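DyP-type peroxidase (Thermobifida cellulosilytica, PDB 4GS1) probably uses its haem to reduce hydrogen peroxide while oxidising dyes and other substrates, as a member of the dye-decolourising peroxidase family. Local coordinates at residues G239-V244 / G345-G350; H216-R221 / G314-R319. All coordinates share one frame; numbering follows the deposited sequence.

Interaction 1. Residues G239-V244 / G345-G350; sequences GSYLVV and GNPATG
The side chain of Y241 meets the turn that follows a neighbouring strand in two ways, an instance of how one aromatic side chain can serve both polar and apolar partners. Along one edge, near the ring plane, lies the carbonyl oxygen of G345: Y241 CD2 is 3.3 Å from G345 O, and CE2 is scarcely farther. This is consistent with a weak attraction between the slightly positive C-H rim and the oxygen. At the root of the same side chain, Y241 CB packs on P347 CG at 3.9 Å, while P347 CD reaches the ring carbon Y241 CG obliquely, the two side chains crossing at about a right angle. CG of Y241 stands anti to its carbonyl carbon (chi1 -67°), which swings the ring so that its CD2/CE2 edge meets G345 O; CB meets the proline because it leaves the backbone toward 345-350.

The turn keeps its own shape. N346 OD1 accepts from A348 N at 3.0 Å, an Asx turn in which the donor lies well above the amide carbonyl plane, and T349 N bonds back to N346 O. G350 then takes the N-cap position of helix 351-360.

L376 of strand 369-379 touches both Y241 and P347. Strand 240-249, which carries Y241, runs between that strand and 334-344 in the C-terminal ferredoxin-like sheet, and the loop 345-350 leads from 334-344 into helix 351-360.

Interaction 2. Residues H216-R221 / G314-R319; sequences HPLFTR and GARMVR. With HEM (protoporphyrin IX containing Fe), chain F; OXY (oxygen molecule), chain G.
The haem propionate oxygen O2A is gripped by both terminal nitrogens of R319, with NH1 and NH2 each 2.9 Å from it. NH2 also makes a weak, longer bond to O1A of the same carboxylate. NH1 has a second, weak partner at 2.9 Å: O1 of an oxygen molecule, probably picked up from the crystallisation liquor, which marks the place next to the haem iron, 2.4 Å from O1. The guanidinium lies over the porphyrin, with HEM C4D 3.3 Å above its plane and over its centre, while O2A lies in plane at its edge. The bend at chi3 (-63°) turns the group so that a face covers C4D and the edge points to the propionate.

One residue earlier, V318 faces the helix 217-223. Its CG2 sits over one face of the F219 ring in a CH-pi contact, 4.1 Å from the ring centroid, and comes within 3.6 Å of F219 CE1. F219 CG is anti to the backbone N (chi1 -174°), which carries the ring across to the valine. Farther out, both methyls of L218 rest on R316 CD, and CD2 also lies over one face of that guanidinium.

On the helix side the contact is thus made by carbon atoms, including CD of R316; on the haem side R319 makes charged hydrogen bonds. The bonds to the propionate probably restrain its guanidinium near the iron, with D207 a long, weak ionic partner. This is consistent with the distal arginine and aspartate of dye-decolourising peroxidases, though the oxygen molecule may say little about how peroxide binds.

Followed from the N terminus, the chain first passes helix 217-223, which holds the earlier segment of interaction 2, and then enters strand 240-249, with the earlier segment of interaction 1. Ninety-two residues after segment 216-221, segment 314-319 returns to the helix and closes the loop of interaction 2; after the hairpin of strands 318-328 and 334-344, segment 345-350 closes that of interaction 1. The two loops therefore cross. One contact ties the helix to an outermost strand of the C-terminal sheet, the other an inner strand to the turn before helix 351-360. The later segments also touch directly: T349 O packs 3.4 Å from A315 CB, and G350 O lies against M317 CE.

Interaction 1. Residues G239-V244 / G345-G350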
loop_
_atom_site.group_PDB
_atom_site.type_symbol
_atom_site.label_atom_id
_atom_site.label_comp_id
_atom_site.label_asym_id
_atom_site.label_seq_id
_atom_site.Cartn_x
_atom_site.Cartn_y
_atom_site.Cartn_z
ATOM N N GLY B 239 16.014 -16.214 20.827
ATOM C CA GLY B 239 15.426 -15.734 19.582
ATOM C C GLY B 239 13.924 -15.965 19.555
ATOM O O GLY B 239 13.338 -16.382 20.552
ATOM N N SER B 240 13.284 -15.700 18.421
ATOM C CA SER B 240 11.861 -15.999 18.296
ATOM C C SER B 240 11.643 -16.628 16.938
ATOM O O SER B 240 12.483 -16.471 16.044
ATOM C CB SER B 240 11.026 -14.728 18.438
ATOM O OG SER B 240 9.632 -15.036 18.500
ATOM N N TYR B 241 10.539 -17.354 16.786
ATOM C CA TYR B 241 10.156 -17.889 15.481
ATOM C C TYR B 241 8.933 -17.177 14.938
ATOM O O TYR B 241 7.957 -16.956 15.661
ATOM C CB TYR B 241 9.883 -19.399 15.559
ATOM C CG TYR B 241 11.121 -20.207 15.855
ATOM C CD1 TYR B 241 11.897 -20.726 14.825
ATOM C CD2 TYR B 241 11.520 -20.444 17.156
ATOM C CE1 TYR B 241 13.041 -21.469 15.091
ATOM C CE2 TYR B 241 12.671 -21.183 17.432
ATOM C CZ TYR B 241 13.418 -21.691 16.389
ATOM O OH TYR B 241 14.558 -22.432 16.651
ATOM N N LEU B 242 9.003 -16.811 13.660
ATOM C CA LEU B 242 7.907 -16.155 12.957
ATOM C C LEU B 242 7.249 -17.104 11.970
ATOM O O LEU B 242 7.916 -17.671 11.106
ATOM C CB LEU B 242 8.449 -14.959 12.175
ATOM C CG LEU B 242 7.491 -14.358 11.141
ATOM C CD1 LEU B 242 6.287 -13.734 11.824
ATOM C CD2 LEU B 242 8.211 -13.322 10.307
ATOM N N VAL B 243 5.940 -17.277 12.095
ATOM C CA VAL B 243 5.161 -17.909 11.035
ATOM C C VAL B 243 4.386 -16.838 10.286
ATOM O O VAL B 243 3.591 -16.104 10.882
ATOM C CB VAL B 243 4.168 -18.950 11.593
ATOM C CG1 VAL B 243 3.231 -19.429 10.471
ATOM C CG2 VAL B 243 4.927 -20.125 12.195
ATOM N N VAL B 244 4.624 -16.738 8.980
ATOM C CA VAL B 244 3.870 -15.823 8.125
ATOM C C VAL B 244 2.842 -16.609 7.328
ATOM O O VAL B 244 3.167 -17.651 6.753
ATOM C CB VAL B 244 4.797 -15.154 7.097
ATOM C CG1 VAL B 244 3.996 -14.203 6.211
ATOM C CG2 VAL B 244 5.917 -14.415 7.781
ATOM N N GLY B 345 8.069 -18.889 20.826
ATOM C CA GLY B 345 9.352 -19.512 21.122
ATOM C C GLY B 345 9.528 -20.845 20.410
ATOM O O GLY B 345 10.652 -21.327 20.238
ATOM N N ASN B 346 8.414 -21.451 20.008
ATOM C CA ASN B 346 8.427 -22.774 19.393
ATOM C C ASN B 346 7.120 -22.992 18.634
ATOM O O ASN B 346 6.053 -23.064 19.255
ATOM C CB ASN B 346 8.572 -23.831 20.495
ATOM C CG ASN B 346 8.521 -25.254 19.971
ATOM O OD1 ASN B 346 8.511 -25.497 18.761
ATOM N ND2 ASN B 346 8.516 -26.217 20.898
ATOM N N PRO B 347 7.184 -23.079 17.291
ATOM C CA PRO B 347 5.933 -23.263 16.543
ATOM C C PRO B 347 5.149 -24.502 16.971
ATOM O O PRO B 347 3.919 -24.524 16.865
ATOM C CB PRO B 347 6.412 -23.399 15.090
ATOM C CG PRO B 347 7.705 -22.605 15.056
ATOM C CD PRO B 347 8.345 -22.936 16.392
ATOM N N ALA B 348 5.838 -25.514 17.487
ATOM C CA ALA B 348 5.150 -26.723 17.935
ATOM C C ALA B 348 4.234 -26.486 19.132
ATOM O O ALA B 348 3.324 -27.287 19.390
ATOM C CB ALA B 348 6.156 -27.826 18.236
ATOM N N THR B 349 4.474 -25.405 19.872
ATOM C CA THR B 349 3.595 -25.020 20.985
ATOM C C THR B 349 2.996 -23.625 20.784
ATOM O O THR B 349 2.678 -22.913 21.740
ATOM C CB THR B 349 4.302 -25.128 22.353
ATOM O OG1 THR B 349 5.421 -24.231 22.405
ATOM C CG2 THR B 349 4.793 -26.546 22.564
ATOM N N GLY B 350 2.846 -23.251 19.518
ATOM C CA GLY B 350 2.246 -21.979 19.142
ATOM C C GLY B 350 1.340 -22.168 17.934
ATOM O O GLY B 350 0.287 -22.796 18.032
#

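Interaction 2. Residues H216-R221 / G314-R319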
loop_
_atom_site.group_PDB
_atom_site.type_symbol
_atom_site.label_atom_id
_atom_site.label_comp_id
_atom_site.label_asym_id
_atom_site.label_seq_id
_atom_site.Cartn_x
_atom_site.Cartn_y
_atom_site.Cartn_z
ATOM N N HIS B 216 3.702 -7.572 30.988
ATOM C CA HIS B 216 3.818 -8.988 31.371
ATOM C C HIS B 216 5.076 -9.775 30.988
ATOM O O HIS B 216 5.540 -9.729 29.845
ATOM C CB HIS B 216 2.607 -9.765 30.831
ATOM C CG HIS B 216 1.417 -9.757 31.739
ATOM N ND1 HIS B 216 0.340 -10.602 31.557
ATOM C CD2 HIS B 216 1.129 -9.013 32.833
ATOM C CE1 HIS B 216 -0.558 -10.375 32.498
ATOM N NE2 HIS B 216 -0.105 -9.416 33.284
ATOM N N PRO B 217 5.614 -10.527 31.955
ATOM C CA PRO B 217 6.561 -11.597 31.639
ATOM C C PRO B 217 5.916 -12.655 30.736
ATOM O O PRO B 217 6.643 -13.423 30.100
ATOM C CB PRO B 217 6.875 -12.196 33.015
ATOM C CG PRO B 217 6.691 -11.051 33.961
ATOM C CD PRO B 217 5.538 -10.260 33.404
ATOM N N LEU B 218 4.585 -12.704 30.680
ATOM C CA LEU B 218 3.909 -13.671 29.810
ATOM C C LEU B 218 4.247 -13.421 28.340
ATOM O O LEU B 218 4.374 -14.367 27.559
ATOM C CB LEU B 218 2.387 -13.668 30.024
ATOM C CG LEU B 218 1.610 -14.641 29.128
ATOM C CD1 LEU B 218 2.017 -16.084 29.412
ATOM C CD2 LEU B 218 0.096 -14.474 29.261
ATOM N N PHE B 219 4.398 -12.153 27.964
ATOM C CA PHE B 219 4.750 -11.816 26.587
ATOM C C PHE B 219 6.100 -12.439 26.267
ATOM O O PHE B 219 6.262 -13.135 25.259
ATOM C CB PHE B 219 4.801 -10.296 26.398
ATOM C CG PHE B 219 5.014 -9.860 24.970
ATOM C CD1 PHE B 219 3.941 -9.428 24.200
ATOM C CD2 PHE B 219 6.284 -9.868 24.399
ATOM C CE1 PHE B 219 4.123 -9.024 22.889
ATOM C CE2 PHE B 219 6.471 -9.469 23.081
ATOM C CZ PHE B 219 5.392 -9.048 22.326
ATOM N N THR B 220 7.066 -12.193 27.145
ATOM C CA THR B 220 8.419 -12.703 26.961
ATOM C C THR B 220 8.447 -14.234 26.877
ATOM O O THR B 220 9.100 -14.799 25.986
ATOM C CB THR B 220 9.340 -12.190 28.085
ATOM O OG1 THR B 220 9.468 -10.766 27.959
ATOM C CG2 THR B 220 10.716 -12.821 27.987
ATOM N N ARG B 221 7.722 -14.899 27.775
ATOM C CA ARG B 221 7.653 -16.362 27.783
ATOM C C ARG B 221 7.030 -16.883 26.500
ATOM O O ARG B 221 7.395 -17.951 26.007
ATOM C CB ARG B 221 6.832 -16.883 28.972
ATOM C CG ARG B 221 7.509 -16.762 30.323
ATOM C CD ARG B 221 6.968 -17.788 31.326
ATOM N NE ARG B 221 5.536 -17.643 31.587
ATOM C CZ ARG B 221 5.005 -16.682 32.340
ATOM N NH1 ARG B 221 5.779 -15.762 32.898
ATOM N NH2 ARG B 221 3.695 -16.634 32.532
ATOM N N GLY B 314 -2.443 -25.499 25.889
ATOM C CA GLY B 314 -1.813 -24.312 26.447
ATOM C C GLY B 314 -1.084 -23.450 25.430
ATOM O O GLY B 314 -0.485 -22.436 25.799
ATOM N N ALA B 315 -1.115 -23.850 24.161
ATOM C CA ALA B 315 -0.396 -23.121 23.112
ATOM C C ALA B 315 -0.785 -21.644 23.034
ATOM O O ALA B 315 -1.964 -21.286 23.117
ATOM C CB ALA B 315 -0.596 -23.793 21.744
ATOM N N ARG B 316 0.215 -20.784 22.849
ATOM C CA ARG B 316 -0.001 -19.345 22.870
ATOM C C ARG B 316 0.959 -18.699 21.892
ATOM O O ARG B 316 2.048 -19.217 21.654
ATOM C CB ARG B 316 0.249 -18.806 24.287
ATOM C CG ARG B 316 -0.398 -17.461 24.598
ATOM C CD ARG B 316 -0.241 -17.099 26.087
ATOM N NE ARG B 316 -0.815 -18.112 26.974
ATOM C CZ ARG B 316 -2.038 -18.046 27.494
ATOM N NH1 ARG B 316 -2.823 -17.010 27.228
ATOM N NH2 ARG B 316 -2.475 -19.018 28.284
ATOM N N MET B 317 0.555 -17.568 21.316
ATOM C CA MET B 317 1.421 -16.851 20.387
ATOM C C MET B 317 1.152 -15.356 20.480
ATOM O O MET B 317 0.155 -14.942 21.075
ATOM C CB MET B 317 1.188 -17.351 18.956
ATOM C CG MET B 317 -0.170 -16.961 18.378
ATOM S SD MET B 317 -0.653 -18.038 17.012
ATOM C CE MET B 317 -1.240 -19.454 17.941
ATOM N N VAL B 318 2.046 -14.547 19.912
ATOM C CA VAL B 318 1.759 -13.131 19.711
ATOM C C VAL B 318 1.473 -12.904 18.240
ATOM O O VAL B 318 2.321 -13.167 17.388
ATOM C CB VAL B 318 2.915 -12.228 20.173
ATOM C CG1 VAL B 318 2.695 -10.800 19.701
ATOM C CG2 VAL B 318 3.022 -12.267 21.696
ATOM N N ARG B 319 0.263 -12.445 17.943
ATOM C CA ARG B 319 -0.122 -12.159 16.567
ATOM C C ARG B 319 0.116 -10.686 16.268
ATOM O O ARG B 319 -0.425 -9.817 16.950
ATOM C CB ARG B 319 -1.590 -12.555 16.344
ATOM C CG ARG B 319 -1.820 -14.064 16.328
ATOM C CD ARG B 319 -3.292 -14.431 16.535
ATOM N NE ARG B 319 -3.763 -14.002 17.855
ATOM C CZ ARG B 319 -4.783 -13.175 18.070
ATOM N NH1 ARG B 319 -5.491 -12.691 17.054
ATOM N NH2 ARG B 319 -5.106 -12.842 19.315
HETATM C CHA HEM F . -8.363 -14.507 17.811
HETATM C CHB HEM F . -9.374 -13.011 13.317
HETATM C CHC HEM F . -6.427 -16.403 11.471
HETATM C CHD HEM F . -5.075 -17.642 15.973
HETATM C C1A HEM F . -8.901 -13.836 16.748
HETATM C C2A HEM F . -9.887 -12.788 16.855
HETATM C C3A HEM F . -10.165 -12.379 15.609
HETATM C C4A HEM F . -9.361 -13.145 14.690
HETATM C CMA HEM F . -11.162 -11.269 15.195
HETATM C CAA HEM F . -10.487 -12.271 18.190
HETATM C CBA HEM F . -9.721 -11.054 18.738
HETATM C CGA HEM F . -8.353 -11.413 19.250
HETATM O O1A HEM F . -8.257 -11.993 20.374
HETATM O O2A HEM F . -7.353 -11.104 18.554
HETATM C C1B HEM F . -8.683 -13.808 12.434
HETATM C C2B HEM F . -8.789 -13.739 10.993
HETATM C C3B HEM F . -7.988 -14.682 10.472
HETATM C C4B HEM F . -7.335 -15.369 11.570
HETATM C CMB HEM F . -9.725 -12.744 10.264
HETATM C CAB HEM F . -7.715 -15.025 8.985
HETATM C CBB HEM F . -7.898 -14.140 7.984
HETATM C C1C HEM F . -5.806 -17.036 12.534
HETATM C C2C HEM F . -4.841 -18.124 12.448
HETATM C C3C HEM F . -4.457 -18.453 13.698
HETATM C C4C HEM F . -5.192 -17.600 14.603
HETATM C CMC HEM F . -4.335 -18.724 11.118
HETATM C CAC HEM F . -3.463 -19.532 14.211
HETATM C CBC HEM F . -3.088 -20.615 13.525
HETATM C C1D HEM F . -5.816 -16.902 16.857
HETATM C C2D HEM F . -5.654 -16.953 18.290
HETATM C C3D HEM F . -6.682 -15.994 18.857
HETATM C C4D HEM F . -7.358 -15.430 17.716
HETATM C CMD HEM F . -4.662 -17.814 19.107
HETATM C CAD HEM F . -6.917 -15.687 20.345
HETATM C CBD HEM F . -7.785 -16.782 20.968
HETATM C CGD HEM F . -7.955 -16.462 22.437
HETATM O O1D HEM F . -8.980 -15.823 22.802
HETATM O O2D HEM F . -7.054 -16.816 23.244
HETATM N NA HEM F . -8.587 -14.043 15.415
HETATM N NB HEM F . -7.789 -14.817 12.757
HETATM N NC HEM F . -6.014 -16.748 13.875
HETATM N ND HEM F . -6.827 -15.987 16.550
HETATM FE FE HEM F . -7.377 -15.475 14.663
HETATM O O1 OXY G . -5.791 -13.691 14.397
HETATM O O2 OXY G . -5.031 -12.575 13.801
#